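Small TOPRIM domain protein (Geobacillus stearothermophilus, PDB 2FCJ) is of unknown function but carries a Toprim domain, the nucleotidyl-transfer and hydrolysis fold of topoisomerases and DnaG primases, which suggests a role in nucleic acid processing. Local coordinates at residues I8-R13 against V27-T32; A21-P26 against A104-R109; I36-L41 against R71-E76; Y54-A59 against R87-A92; E78-D83 against Q99-A104. All blocks are in the same frame, centred on the assembly; numbering follows the deposited sequence. Where two conformers were deposited one is given.

Contact 1: residues I8-R13 against V27-T32; sequences IIVEGR and VVIVCT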
# COMPACT_ATOMS: atom_id res chain seq x y z
N ILE A 8 0.84 3.32 3.82
CA ILE A 8 0.52 2.34 2.77
C ILE A 8 -0.01 1.09 3.44
O ILE A 8 0.61 0.56 4.36
CB ILE A 8 1.76 2.00 1.92
CG1 ILE A 8 2.25 3.25 1.19
CG2 ILE A 8 1.46 0.90 0.88
CD1 ILE A 8 3.62 3.09 0.61
N ILE A 9 -1.15 0.61 2.94
CA ILE A 9 -1.75 -0.63 3.41
C ILE A 9 -1.58 -1.68 2.34
O ILE A 9 -1.81 -1.42 1.16
CB ILE A 9 -3.24 -0.41 3.73
CG1 ILE A 9 -3.39 0.71 4.77
CG2 ILE A 9 -3.88 -1.71 4.22
CD1 ILE A 9 -4.82 1.18 4.99
N VAL A 10 -1.09 -2.84 2.75
CA VAL A 10 -0.94 -4.00 1.86
C VAL A 10 -1.54 -5.22 2.53
O VAL A 10 -1.83 -5.22 3.73
CB VAL A 10 0.55 -4.29 1.56
CG1 VAL A 10 1.20 -3.11 0.81
CG2 VAL A 10 1.33 -4.58 2.85
N GLU A 11 -1.69 -6.29 1.74
CA GLU A 11 -2.36 -7.49 2.22
C GLU A 11 -1.40 -8.48 2.86
O GLU A 11 -1.76 -9.19 3.80
CB GLU A 11 -3.13 -8.17 1.08
CG GLU A 11 -3.95 -9.40 1.52
CD GLU A 11 -4.91 -9.89 0.45
OE1 GLU A 11 -4.70 -9.60 -0.75
OE2 GLU A 11 -5.88 -10.62 0.80
N GLY A 12 -0.16 -8.50 2.38
CA GLY A 12 0.76 -9.60 2.66
C GLY A 12 2.06 -9.17 3.32
O GLY A 12 2.56 -8.08 3.07
N ARG A 13 2.61 -10.04 4.16
CA ARG A 13 3.82 -9.72 4.90
C ARG A 13 4.97 -9.38 3.97
O ARG A 13 5.75 -8.46 4.24
CB ARG A 13 4.22 -10.90 5.78
CG ARG A 13 5.22 -10.55 6.88
CD ARG A 13 6.09 -11.75 7.23
NE ARG A 13 6.25 -11.91 8.67
CZ ARG A 13 7.19 -11.31 9.39
NH1 ARG A 13 8.06 -10.49 8.80
NH2 ARG A 13 7.27 -11.52 10.70
N VAL A 27 7.29 5.80 6.42
CA VAL A 27 5.91 5.63 6.01
C VAL A 27 5.40 4.52 6.89
O VAL A 27 6.11 3.55 7.13
CB VAL A 27 5.82 5.19 4.53
CG1 VAL A 27 4.40 4.75 4.17
CG2 VAL A 27 6.31 6.29 3.60
N VAL A 28 4.19 4.68 7.44
CA VAL A 28 3.60 3.59 8.18
C VAL A 28 3.08 2.59 7.16
O VAL A 28 2.29 2.94 6.29
CB VAL A 28 2.43 4.05 9.06
CG1 VAL A 28 1.87 2.88 9.86
CG2 VAL A 28 2.84 5.20 9.98
N ILE A 29 3.50 1.34 7.30
CA ILE A 29 3.02 0.28 6.43
C ILE A 29 2.20 -0.69 7.24
O ILE A 29 2.71 -1.29 8.20
CB ILE A 29 4.15 -0.48 5.74
CG1 ILE A 29 5.07 0.49 5.02
CG2 ILE A 29 3.57 -1.47 4.73
CD1 ILE A 29 6.31 -0.17 4.44
N VAL A 30 0.91 -0.77 6.93
CA VAL A 30 -0.00 -1.64 7.62
C VAL A 30 -0.24 -2.87 6.75
O VAL A 30 -0.52 -2.76 5.55
CB VAL A 30 -1.35 -0.93 7.87
CG1 VAL A 30 -2.36 -1.89 8.50
CG2 VAL A 30 -1.13 0.33 8.72
N CYS A 31 -0.07 -4.04 7.34
CA CYS A 31 -0.39 -5.28 6.67
C CYS A 31 -1.68 -5.87 7.22
O CYS A 31 -1.84 -5.99 8.43
CB CYS A 31 0.78 -6.24 6.83
SG CYS A 31 0.55 -7.84 6.05
N THR A 32 -2.63 -6.19 6.35
CA THR A 32 -3.89 -6.74 6.83
C THR A 32 -3.76 -8.22 7.18
O THR A 32 -4.63 -8.79 7.82
CB THR A 32 -5.02 -6.56 5.80
OG1 THR A 32 -4.71 -7.30 4.62
CG2 THR A 32 -5.19 -5.09 5.44
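I8 and V10 are joined to V28, V30 and T32 by four backbone hydrogen bonds, which make strand 6-10 and strand 28-31 parallel neighbours with axes 4.7 Å apart at closest. The straightest runs from V10 N to V30 O, 2.9 Å with 167° at the hydrogen. The bridges set I8 beside I29, I9 beside V30 and V10 beside C31. On the I9 face, I9 CG1 lies 4.1 Å from V30 CB, the two side chains pointing the same way, while I9 CG2 meets T32 CG2 at 3.8 Å across a right angle. On the V10 face, C31 SG stands anti to its own N (chi1 -180°), which carries it to the E11-R13 backbone, 3.4 Å from G12 C. T32 OG1 lies 3.4 Å from E11 CA and is held by a hydrogen bond with G34 O. Replacing T32 by an alanine would probably leave G34 O without this partner and open a gap beside I9 CG2. Farther out, V19 and A20 of helix 13-22 cover I29, completing a beta-alpha-beta unit, whereas F70 and F74 cover I9. E11 probably corresponds to the acidic residue that follows the first strand in Toprim relatives. Its backbone is hydrogen-bonded to G34 and its side chain touches A62 and L66 of helix 61-73, while its carboxylate takes no part in the strand pairing.

Contact 2: residues A21-P26 against A104-R109; sequences AVLNEP and ARFDVR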
# COMPACT_ATOMS: atom_id res chain seq x y z
N ALA A 21 11.47 -1.68 1.83
CA ALA A 21 12.83 -1.71 1.30
C ALA A 21 13.05 -0.66 0.21
O ALA A 21 14.17 -0.18 0.04
CB ALA A 21 13.18 -3.10 0.79
N VAL A 22 12.00 -0.28 -0.50
CA VAL A 22 12.18 0.70 -1.57
C VAL A 22 12.05 2.14 -1.10
O VAL A 22 12.49 3.06 -1.78
CB VAL A 22 11.31 0.44 -2.82
CG1 VAL A 22 11.31 -1.03 -3.16
CG2 VAL A 22 9.90 0.93 -2.61
N LEU A 23 11.44 2.34 0.07
CA LEU A 23 11.11 3.68 0.52
C LEU A 23 12.31 4.43 1.08
O LEU A 23 13.19 3.83 1.71
CB LEU A 23 10.00 3.64 1.56
CG LEU A 23 8.61 3.35 1.00
CD1 LEU A 23 7.61 3.04 2.09
CD2 LEU A 23 8.17 4.50 0.15
N ASN A 24 12.34 5.73 0.84
CA ASN A 24 13.41 6.57 1.37
C ASN A 24 12.89 7.65 2.32
O ASN A 24 13.58 8.62 2.60
CB ASN A 24 14.21 7.21 0.24
CG ASN A 24 15.52 7.82 0.71
OD1 ASN A 24 16.21 7.26 1.55
ND2 ASN A 24 15.86 8.97 0.16
N GLU A 25 11.65 7.49 2.77
CA GLU A 25 11.09 8.33 3.82
C GLU A 25 10.31 7.41 4.77
O GLU A 25 9.92 6.31 4.39
CB GLU A 25 10.17 9.39 3.22
CG GLU A 25 8.98 8.82 2.41
CD GLU A 25 8.03 9.90 1.93
OE1 GLU A 25 7.62 10.72 2.79
OE2 GLU A 25 7.64 9.92 0.74
N PRO A 26 10.11 7.84 6.03
CA PRO A 26 9.31 7.04 6.95
C PRO A 26 7.83 7.00 6.54
O PRO A 26 7.25 8.02 6.21
CB PRO A 26 9.47 7.77 8.29
CG PRO A 26 9.84 9.14 7.93
CD PRO A 26 10.65 9.05 6.68
N ALA A 104 3.25 8.18 -7.21
CA ALA A 104 2.37 8.66 -6.15
C ALA A 104 3.05 9.62 -5.17
O ALA A 104 2.50 9.93 -4.12
CB ALA A 104 1.76 7.46 -5.40
N ARG A 105 4.26 10.06 -5.51
CA ARG A 105 4.96 11.08 -4.73
C ARG A 105 5.62 10.61 -3.44
O ARG A 105 5.93 11.41 -2.57
CB ARG A 105 4.07 12.31 -4.48
CG ARG A 105 3.73 13.07 -5.75
CD ARG A 105 2.82 14.26 -5.47
NE ARG A 105 2.02 14.61 -6.64
CZ ARG A 105 0.84 14.07 -6.92
NH1 ARG A 105 0.31 13.16 -6.12
NH2 ARG A 105 0.18 14.45 -8.01
N PHE A 106 5.94 9.31 -3.36
CA PHE A 106 6.80 8.82 -2.31
C PHE A 106 8.27 9.00 -2.69
O PHE A 106 8.69 8.73 -3.85
CB PHE A 106 6.53 7.33 -2.09
CG PHE A 106 5.21 7.05 -1.42
CD1 PHE A 106 5.12 7.01 -0.04
CD2 PHE A 106 4.05 6.84 -2.16
CE1 PHE A 106 3.92 6.73 0.59
CE2 PHE A 106 2.85 6.61 -1.52
CZ PHE A 106 2.79 6.55 -0.15
N ASP A 107 9.09 9.30 -1.68
CA ASP A 107 10.55 9.21 -1.79
C ASP A 107 10.95 7.76 -1.83
O ASP A 107 10.71 7.01 -0.88
CB ASP A 107 11.22 9.83 -0.57
CG ASP A 107 11.08 11.32 -0.51
OD1 ASP A 107 10.49 11.91 -1.43
OD2 ASP A 107 11.61 11.92 0.46
N VAL A 108 11.64 7.36 -2.91
CA VAL A 108 12.17 6.01 -3.01
C VAL A 108 13.69 6.05 -3.11
O VAL A 108 14.26 7.05 -3.55
CB VAL A 108 11.56 5.26 -4.21
CG1 VAL A 108 10.04 5.32 -4.13
CG2 VAL A 108 12.02 5.88 -5.53
N ARG A 109 14.33 4.98 -2.68
CA ARG A 109 15.78 4.82 -2.83
C ARG A 109 16.20 4.72 -4.31
O ARG A 109 15.60 3.96 -5.07
CB ARG A 109 16.25 3.58 -2.07
CG ARG A 109 15.99 3.63 -0.57
CD ARG A 109 16.43 2.34 0.11
NE ARG A 109 17.87 2.11 -0.02
CZ ARG A 109 18.80 2.70 0.72
NH1 ARG A 109 18.46 3.58 1.65
NH2 ARG A 109 20.08 2.40 0.53
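L23 and V108 form a single beta bridge between the loop after helix 13-22 and the tail that leaves helix 94-103 through a Schellman motif, with R105 as its C-prime residue. Backbone bonds flank the bridge. R109 N donates to V22 O at 2.8 Å, and N24 N to D107 O at 2.7 Å, the latter donor standing 43° out of the carbonyl plane. The side chain of E25 extends the grip. Its CB lies 4.0 Å from D107 CB, and CG, set between the backbone N and the carbonyl carbon (chi1 59°), passes D107 CB at 3.9 Å. CD comes within 3.8 Å of D107 N, and OE2 ends the reach by accepting that N-H at 2.9 Å, nearly straight (168°) and on the anti side of the carboxylate. The same OE2 forms a salt bridge with K6, whose ammonium also makes a cation-pi contact with the F106 ring; this positive charge would be expected to ease the closeness of the E25 and D107 carboxylates. L23 CD2 packs against F106. The contact thus fastens the chain's C-terminal tail to the first helical crossover of the Toprim fold. At its outer end R109 CD lies 3.4 Å from A21 O.

Contact 3: residues I36-L41 against R71-E76; sequences ISDARL and RRMFPE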
# COMPACT_ATOMS: atom_id res chain seq x y z
N ILE A 36 -9.41 -8.67 6.48
CA ILE A 36 -9.55 -7.82 7.65
C ILE A 36 -11.04 -7.56 7.84
O ILE A 36 -11.77 -7.38 6.88
CB ILE A 36 -8.80 -6.47 7.46
CG1 ILE A 36 -9.05 -5.52 8.64
CG2 ILE A 36 -9.21 -5.80 6.15
CD1 ILE A 36 -8.05 -4.37 8.74
N SER A 37 -11.50 -7.65 9.08
CA SER A 37 -12.91 -7.44 9.33
C SER A 37 -13.31 -6.00 9.06
O SER A 37 -12.50 -5.06 9.20
CB SER A 37 -13.25 -7.77 10.78
OG SER A 37 -12.62 -6.84 11.64
N ASP A 38 -14.58 -5.82 8.75
CA ASP A 38 -15.11 -4.48 8.61
C ASP A 38 -14.79 -3.65 9.85
O ASP A 38 -14.46 -2.47 9.75
CB ASP A 38 -16.62 -4.51 8.41
CG ASP A 38 -17.03 -4.97 7.02
OD1 ASP A 38 -16.18 -5.17 6.12
OD2 ASP A 38 -18.26 -5.04 6.80
N ALA A 39 -14.99 -4.21 11.04
CA ALA A 39 -14.81 -3.45 12.27
C ALA A 39 -13.36 -2.99 12.45
O ALA A 39 -13.10 -1.86 12.86
CB ALA A 39 -15.26 -4.26 13.48
N ARG A 40 -12.40 -3.87 12.15
CA ARG A 40 -11.00 -3.47 12.22
C ARG A 40 -10.66 -2.39 11.18
O ARG A 40 -9.93 -1.44 11.45
CB ARG A 40 -10.07 -4.68 12.07
CG ARG A 40 -10.11 -5.67 13.23
CD ARG A 40 -9.11 -6.80 13.03
NE ARG A 40 -7.75 -6.29 12.87
CZ ARG A 40 -6.81 -6.34 13.81
NH1 ARG A 40 -5.61 -5.83 13.59
NH2 ARG A 40 -7.08 -6.91 14.98
N LEU A 41 -11.26 -2.50 10.00
CA LEU A 41 -11.08 -1.48 8.97
C LEU A 41 -11.66 -0.14 9.38
O LEU A 41 -11.05 0.90 9.16
CB LEU A 41 -11.69 -1.96 7.66
CG LEU A 41 -11.29 -1.17 6.43
CD1 LEU A 41 -9.78 -0.95 6.40
CD2 LEU A 41 -11.74 -1.88 5.18
N ARG A 71 -13.43 0.37 -0.72
CA ARG A 71 -14.29 1.38 -1.34
C ARG A 71 -15.55 1.62 -0.52
O ARG A 71 -16.06 2.74 -0.45
CB ARG A 71 -14.62 0.98 -2.78
CG ARG A 71 -13.45 1.14 -3.74
CD ARG A 71 -13.94 1.20 -5.17
NE ARG A 71 -14.66 -0.02 -5.51
CZ ARG A 71 -14.09 -1.11 -6.00
NH1 ARG A 71 -12.79 -1.11 -6.26
NH2 ARG A 71 -14.82 -2.18 -6.29
N ARG A 72 -15.98 0.57 0.19
CA ARG A 72 -17.17 0.61 1.03
C ARG A 72 -16.87 1.15 2.44
O ARG A 72 -17.61 1.98 2.96
CB ARG A 72 -17.80 -0.79 1.10
CG ARG A 72 -19.00 -0.93 2.05
CD ARG A 72 -19.66 -2.32 1.94
NE ARG A 72 -18.71 -3.41 2.15
CZ ARG A 72 -18.36 -3.90 3.34
NH1 ARG A 72 -18.90 -3.40 4.44
NH2 ARG A 72 -17.47 -4.89 3.43
N MET A 73 -15.78 0.67 3.05
CA MET A 73 -15.48 0.97 4.47
C MET A 73 -14.51 2.15 4.68
O MET A 73 -14.46 2.73 5.77
CB MET A 73 -14.93 -0.28 5.17
CG MET A 73 -15.88 -1.47 5.23
SD MET A 73 -17.31 -1.15 6.29
CE MET A 73 -16.53 -0.67 7.84
N PHE A 74 -13.65 2.40 3.70
CA PHE A 74 -12.52 3.31 3.91
C PHE A 74 -12.29 4.06 2.61
O PHE A 74 -11.24 3.93 1.99
CB PHE A 74 -11.30 2.48 4.28
CG PHE A 74 -10.16 3.27 4.92
CD1 PHE A 74 -10.16 4.66 4.97
CD2 PHE A 74 -9.06 2.59 5.43
CE1 PHE A 74 -9.07 5.36 5.55
CE2 PHE A 74 -7.99 3.28 5.99
CZ PHE A 74 -8.01 4.66 6.06
N PRO A 75 -13.28 4.84 2.17
CA PRO A 75 -13.21 5.51 0.87
C PRO A 75 -12.08 6.56 0.80
O PRO A 75 -11.66 6.93 -0.29
CB PRO A 75 -14.59 6.17 0.76
CG PRO A 75 -15.06 6.31 2.19
CD PRO A 75 -14.57 5.07 2.85
N GLU A 76 -11.53 6.92 1.96
CA GLU A 76 -10.50 7.96 2.04
C GLU A 76 -9.20 7.45 1.47
O GLU A 76 -8.35 8.26 1.08
CB GLU A 76 -10.28 8.36 3.51
CG GLU A 76 -11.43 9.08 4.14
CD GLU A 76 -12.31 8.18 4.98
OE1 GLU A 76 -12.49 6.99 4.64
OE2 GLU A 76 -12.86 8.67 5.98
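D38 and R72 form the ionic part of this contact, which joins the start of helix 38-47 to the end of helix 61-73. The guanidinium grips end-on, R72 NH1 lying 2.9 Å from D38 OD2 and R72 NH2 3.0 Å from D38 OD1. The two planes are 53° apart: OD1 is met on its syn side, OD2 from above the carboxylate. Q69 NE2 gives OD1 a further hydrogen bond. The apolar contacts are those of L41, described in one of its two deposited conformers: CD2 meets M73 CB at 3.6 Å, and CD1 touches the edge of the F74 ring at CD2, 3.7 Å away. M73 also packs by van der Waals contact on polar groups. Its CG lies over the rim of one face of the R72 guanidinium, and bends at chi2 (-67°) and chi3 (-54°) curl the chain back, leaving CE 3.3 Å from D38 O. As a helix cap, S37 OG accepts from R40 N. An anion in the first turn of one helix thus meets a cation in the last turn of another, each placed where the helix dipole would favour its charge.

Contact 4: residues Y54-A59 against R87-A92; sequences YLLADA and REVAAA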
# COMPACT_ATOMS: atom_id res chain seq x y z
N TYR A 54 -2.92 5.12 1.43
CA TYR A 54 -2.89 4.45 0.13
C TYR A 54 -3.11 2.97 0.37
O TYR A 54 -2.63 2.43 1.37
CB TYR A 54 -1.54 4.64 -0.54
CG TYR A 54 -1.17 6.09 -0.78
CD1 TYR A 54 -1.40 6.69 -2.00
CD2 TYR A 54 -0.65 6.87 0.25
CE1 TYR A 54 -1.07 8.03 -2.20
CE2 TYR A 54 -0.32 8.20 0.04
CZ TYR A 54 -0.54 8.76 -1.18
OH TYR A 54 -0.20 10.08 -1.38
N LEU A 55 -3.79 2.33 -0.56
CA LEU A 55 -3.94 0.88 -0.58
C LEU A 55 -3.27 0.32 -1.83
O LEU A 55 -3.62 0.70 -2.96
CB LEU A 55 -5.43 0.50 -0.60
CG LEU A 55 -5.70 -0.99 -0.75
CD1 LEU A 55 -5.27 -1.79 0.45
CD2 LEU A 55 -7.17 -1.21 -1.05
N LEU A 56 -2.33 -0.60 -1.63
CA LEU A 56 -1.62 -1.28 -2.71
C LEU A 56 -1.90 -2.78 -2.65
O LEU A 56 -1.36 -3.48 -1.79
CB LEU A 56 -0.11 -1.02 -2.59
CG LEU A 56 0.79 -1.75 -3.61
CD1 LEU A 56 0.48 -1.31 -5.04
CD2 LEU A 56 2.26 -1.57 -3.28
N ALA A 57 -2.77 -3.27 -3.54
CA ALA A 57 -3.22 -4.64 -3.50
C ALA A 57 -2.83 -5.33 -4.79
O ALA A 57 -2.64 -4.67 -5.82
CB ALA A 57 -4.74 -4.70 -3.33
N ASP A 58 -2.82 -6.65 -4.78
CA ASP A 58 -2.50 -7.42 -5.97
C ASP A 58 -3.56 -7.17 -7.03
O ASP A 58 -4.75 -7.03 -6.73
CB ASP A 58 -2.44 -8.91 -5.63
CG ASP A 58 -1.30 -9.23 -4.68
OD1 ASP A 58 -0.25 -8.56 -4.73
OD2 ASP A 58 -1.44 -10.23 -3.93
N ALA A 59 -3.13 -7.17 -8.29
CA ALA A 59 -4.06 -7.19 -9.40
C ALA A 59 -4.49 -8.63 -9.63
O ALA A 59 -4.02 -9.29 -10.56
CB ALA A 59 -3.40 -6.63 -10.65
N ARG A 87 0.72 -8.68 -12.04
CA ARG A 87 -0.25 -9.45 -11.25
C ARG A 87 -0.19 -9.20 -9.74
O ARG A 87 -1.16 -8.72 -9.14
CB ARG A 87 -0.08 -10.95 -11.51
CG ARG A 87 -1.31 -11.76 -11.17
CD ARG A 87 -1.04 -13.26 -11.27
NE ARG A 87 -2.01 -14.04 -10.51
CZ ARG A 87 -2.01 -15.37 -10.45
NH1 ARG A 87 -2.92 -16.01 -9.72
NH2 ARG A 87 -1.09 -16.07 -11.10
N GLU A 88 0.92 -9.59 -9.13
CA GLU A 88 1.10 -9.50 -7.68
C GLU A 88 2.22 -8.54 -7.32
O GLU A 88 3.27 -8.52 -7.96
CB GLU A 88 1.44 -10.88 -7.11
CG GLU A 88 0.31 -11.89 -7.19
CD GLU A 88 0.77 -13.29 -6.79
OE1 GLU A 88 1.72 -13.40 -5.97
OE2 GLU A 88 0.23 -14.27 -7.34
N VAL A 89 2.05 -7.81 -6.21
CA VAL A 89 3.07 -6.92 -5.72
C VAL A 89 4.35 -7.70 -5.48
O VAL A 89 5.46 -7.22 -5.75
CB VAL A 89 2.59 -6.27 -4.40
CG1 VAL A 89 3.69 -5.41 -3.81
CG2 VAL A 89 1.33 -5.45 -4.66
N ALA A 90 4.20 -8.94 -5.03
CA ALA A 90 5.33 -9.82 -4.76
C ALA A 90 6.11 -10.17 -6.02
O ALA A 90 7.30 -10.49 -5.96
CB ALA A 90 4.86 -11.09 -4.06
N ALA A 91 5.43 -10.20 -7.16
CA ALA A 91 6.04 -10.66 -8.41
C ALA A 91 6.75 -9.51 -9.12
O ALA A 91 7.71 -9.71 -9.87
CB ALA A 91 4.98 -11.27 -9.32
N ALA A 92 6.26 -8.30 -8.88
CA ALA A 92 6.75 -7.13 -9.61
C ALA A 92 8.21 -6.87 -9.32
O ALA A 92 8.68 -7.06 -8.20
CB ALA A 92 5.90 -5.91 -9.27
O HOH W 1 1.96 -9.84 -3.54
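D58 and D60, which fit the DxD signature of Toprim domains, follow strand 52-56, and here the first aspartate is tied to the loop that leads into helix 94-103. D58 OD1 accepts from V89 N at 2.8 Å with 163° at the hydrogen, on the anti side and 30° out of the carboxylate plane. A water adds a second link: it lies 2.8 Å from D58 OD1 and accepts from A90 N. One oxygen is thus linked, directly and through water, to two successive amides of a turn in which 89-91 have helical backbone angles and E88 O accepts from both A91 N and A92 N. CG of D58 stands anti to the carbonyl carbon (chi1 -65°), which directs OD1 to the N-H of V89, 3.4 Å from E88 CA. An alanine in place of D58 would probably leave V89 N without its acceptor and the loop freer to shift. Alongside, R87 O receives a weak, bent bond from A59 N, 2.6 Å long. V89 CG2 also lies 3.5 Å from D58 OD1. K18 NZ is hydrogen-bonded to A92 O. In Toprim relatives the first aspartate of DxD is thought to take part in metal binding. The apolar side joins V89 to L56, which V19 of helix 13-22 also touches: V89 CG2 lies 3.9 Å from L56 CG, and V89 CG1 meets L56 CD2 at 4.1 Å.

Contact 5: residues E78-D83 against Q99-A104; sequences EHLYID and QVLLRA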
# COMPACT_ATOMS: atom_id res chain seq x y z
N GLU A 78 -6.53 6.09 -0.94
CA GLU A 78 -6.28 6.15 -2.38
C GLU A 78 -5.72 4.83 -2.90
O GLU A 78 -4.78 4.28 -2.33
CB GLU A 78 -5.27 7.26 -2.64
CG GLU A 78 -4.92 7.50 -4.09
CD GLU A 78 -3.98 8.67 -4.25
OE1 GLU A 78 -3.82 9.44 -3.29
OE2 GLU A 78 -3.39 8.81 -5.35
N HIS A 79 -6.26 4.35 -4.01
CA HIS A 79 -5.82 3.08 -4.55
C HIS A 79 -4.63 3.20 -5.48
O HIS A 79 -4.65 4.00 -6.41
CB HIS A 79 -6.99 2.38 -5.25
CG HIS A 79 -8.09 1.98 -4.33
ND1 HIS A 79 -8.61 0.71 -4.28
CD2 HIS A 79 -8.74 2.69 -3.37
CE1 HIS A 79 -9.57 0.66 -3.37
NE2 HIS A 79 -9.62 1.83 -2.76
N LEU A 80 -3.57 2.44 -5.19
CA LEU A 80 -2.40 2.35 -6.05
C LEU A 80 -2.39 1.00 -6.72
O LEU A 80 -2.88 0.02 -6.17
CB LEU A 80 -1.13 2.48 -5.22
CG LEU A 80 -0.97 3.83 -4.52
CD1 LEU A 80 0.35 3.85 -3.77
CD2 LEU A 80 -1.04 4.95 -5.54
N TYR A 81 -1.88 0.96 -7.94
CA TYR A 81 -2.00 -0.22 -8.78
C TYR A 81 -0.63 -0.52 -9.35
O TYR A 81 0.05 0.38 -9.85
CB TYR A 81 -2.98 0.03 -9.92
CG TYR A 81 -4.39 0.38 -9.48
CD1 TYR A 81 -5.33 -0.61 -9.24
CD2 TYR A 81 -4.78 1.70 -9.33
CE1 TYR A 81 -6.62 -0.29 -8.86
CE2 TYR A 81 -6.04 2.02 -8.89
CZ TYR A 81 -6.95 1.03 -8.67
OH TYR A 81 -8.24 1.37 -8.29
N ILE A 82 -0.19 -1.76 -9.23
CA ILE A 82 0.83 -2.25 -10.13
C ILE A 82 0.23 -2.59 -11.49
O ILE A 82 -1.00 -2.68 -11.65
CB ILE A 82 1.59 -3.45 -9.56
CG1 ILE A 82 0.63 -4.59 -9.23
CG2 ILE A 82 2.40 -3.04 -8.32
CD1 ILE A 82 1.30 -5.93 -9.27
N ASP A 83 1.10 -2.71 -12.48
CA ASP A 83 0.69 -3.08 -13.83
C ASP A 83 0.08 -4.45 -13.69
O ASP A 83 0.73 -5.37 -13.21
CB ASP A 83 1.95 -3.13 -14.69
CG ASP A 83 1.67 -3.41 -16.17
OD1 ASP A 83 0.57 -3.88 -16.52
OD2 ASP A 83 2.61 -3.23 -16.98
N GLN A 99 8.74 2.70 -9.02
CA GLN A 99 8.13 3.67 -9.92
C GLN A 99 6.65 3.92 -9.60
O GLN A 99 6.18 5.06 -9.72
CB GLN A 99 8.31 3.24 -11.37
CG GLN A 99 9.77 3.33 -11.82
CD GLN A 99 9.94 3.24 -13.31
OE1 GLN A 99 8.97 3.05 -14.05
NE2 GLN A 99 11.19 3.30 -13.77
N VAL A 100 5.91 2.88 -9.21
CA VAL A 100 4.52 3.07 -8.80
C VAL A 100 4.46 4.04 -7.62
O VAL A 100 3.65 4.96 -7.61
CB VAL A 100 3.87 1.73 -8.46
CG1 VAL A 100 2.51 1.93 -7.80
CG2 VAL A 100 3.71 0.90 -9.73
N LEU A 101 5.35 3.84 -6.66
CA LEU A 101 5.37 4.69 -5.48
C LEU A 101 5.85 6.10 -5.79
O LEU A 101 5.32 7.08 -5.27
CB LEU A 101 6.22 4.04 -4.39
CG LEU A 101 5.64 2.73 -3.87
CD1 LEU A 101 6.53 2.12 -2.80
CD2 LEU A 101 4.20 2.88 -3.39
N LEU A 102 6.86 6.19 -6.65
CA LEU A 102 7.36 7.49 -7.07
C LEU A 102 6.29 8.28 -7.80
O LEU A 102 6.17 9.49 -7.62
CB LEU A 102 8.57 7.29 -7.98
CG LEU A 102 9.15 8.60 -8.49
CD1 LEU A 102 9.70 9.47 -7.35
CD2 LEU A 102 10.22 8.29 -9.52
N ARG A 103 5.53 7.62 -8.66
CA ARG A 103 4.41 8.27 -9.35
C ARG A 103 3.40 8.84 -8.35
O ARG A 103 2.79 9.87 -8.60
CB ARG A 103 3.72 7.26 -10.28
CG ARG A 103 2.55 7.84 -11.08
CD ARG A 103 1.94 6.77 -12.01
NE ARG A 103 1.52 5.57 -11.29
CZ ARG A 103 1.19 4.42 -11.87
NH1 ARG A 103 1.22 4.32 -13.20
NH2 ARG A 103 0.82 3.38 -11.14
N ALA A 104 3.25 8.18 -7.21
CA ALA A 104 2.37 8.66 -6.15
C ALA A 104 3.05 9.62 -5.17
O ALA A 104 2.50 9.93 -4.12
CB ALA A 104 1.76 7.46 -5.40
O HOH W 2 -1.03 3.50 -9.08
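L80, on edge strand 78-80 of the parallel sheet, packs against V100, L101 and A104 of helix 94-103 and its end, an alpha/beta layer contact. The packing group is led by the two branches of L80. CG is anti to the carbonyl carbon (chi1 -63°), and from there CD1 meets L101 CD2 at 4.0 Å while CD2 meets A104 CB at 3.8 Å. The L80 and L101 side chains cross at about a right angle. Farther along the chain, I82 CG2 approaches V100 CG2 at 4.4 Å, a looser touch, and on the sheet side Y54 and L56 pack on L80. Both methyls of V100 lie against Y81 O, CG1 at 3.6 Å, so the carbonyl oxygen packs against the V100 side chain. The polar group follows the backbone of Y81. R103 turns back at chi3 (56°), which brings its guanidinium edge to the same carbonyl, Y81 O lying near its plane, 3.4 Å from NH2. Beyond the strand, H96 NE2 is hydrogen-bonded to D83 N, which also ties the chain after the strand to this helix. A water joins the two segments, accepting from Y81 N at 2.9 Å and, weakly, from R103 NH2 at 2.8 Å.

In the fold
Contacts 1, 4 and 5 share one sheet: I9 N reaches Y54 O at 2.8 Å, and L55 O meets L80 N at 2.8 Å. Contacts 1 and 4 place E11 and D58, the presumed Toprim acidic residues, at the ends of two neighbouring strands, their CA atoms 8.2 Å apart. Contact 2 reaches the sheet through F106, whose CZ lies 3.6 Å from I8 CG1 and 3.5 Å from Y54 CD2. L101 joins contacts 2 and 5, which also share A104. Contact 3 is remote from contact 2, centres 25 Å apart, but F74 CE2 lies 3.9 Å from I9 CD1 of contact 1.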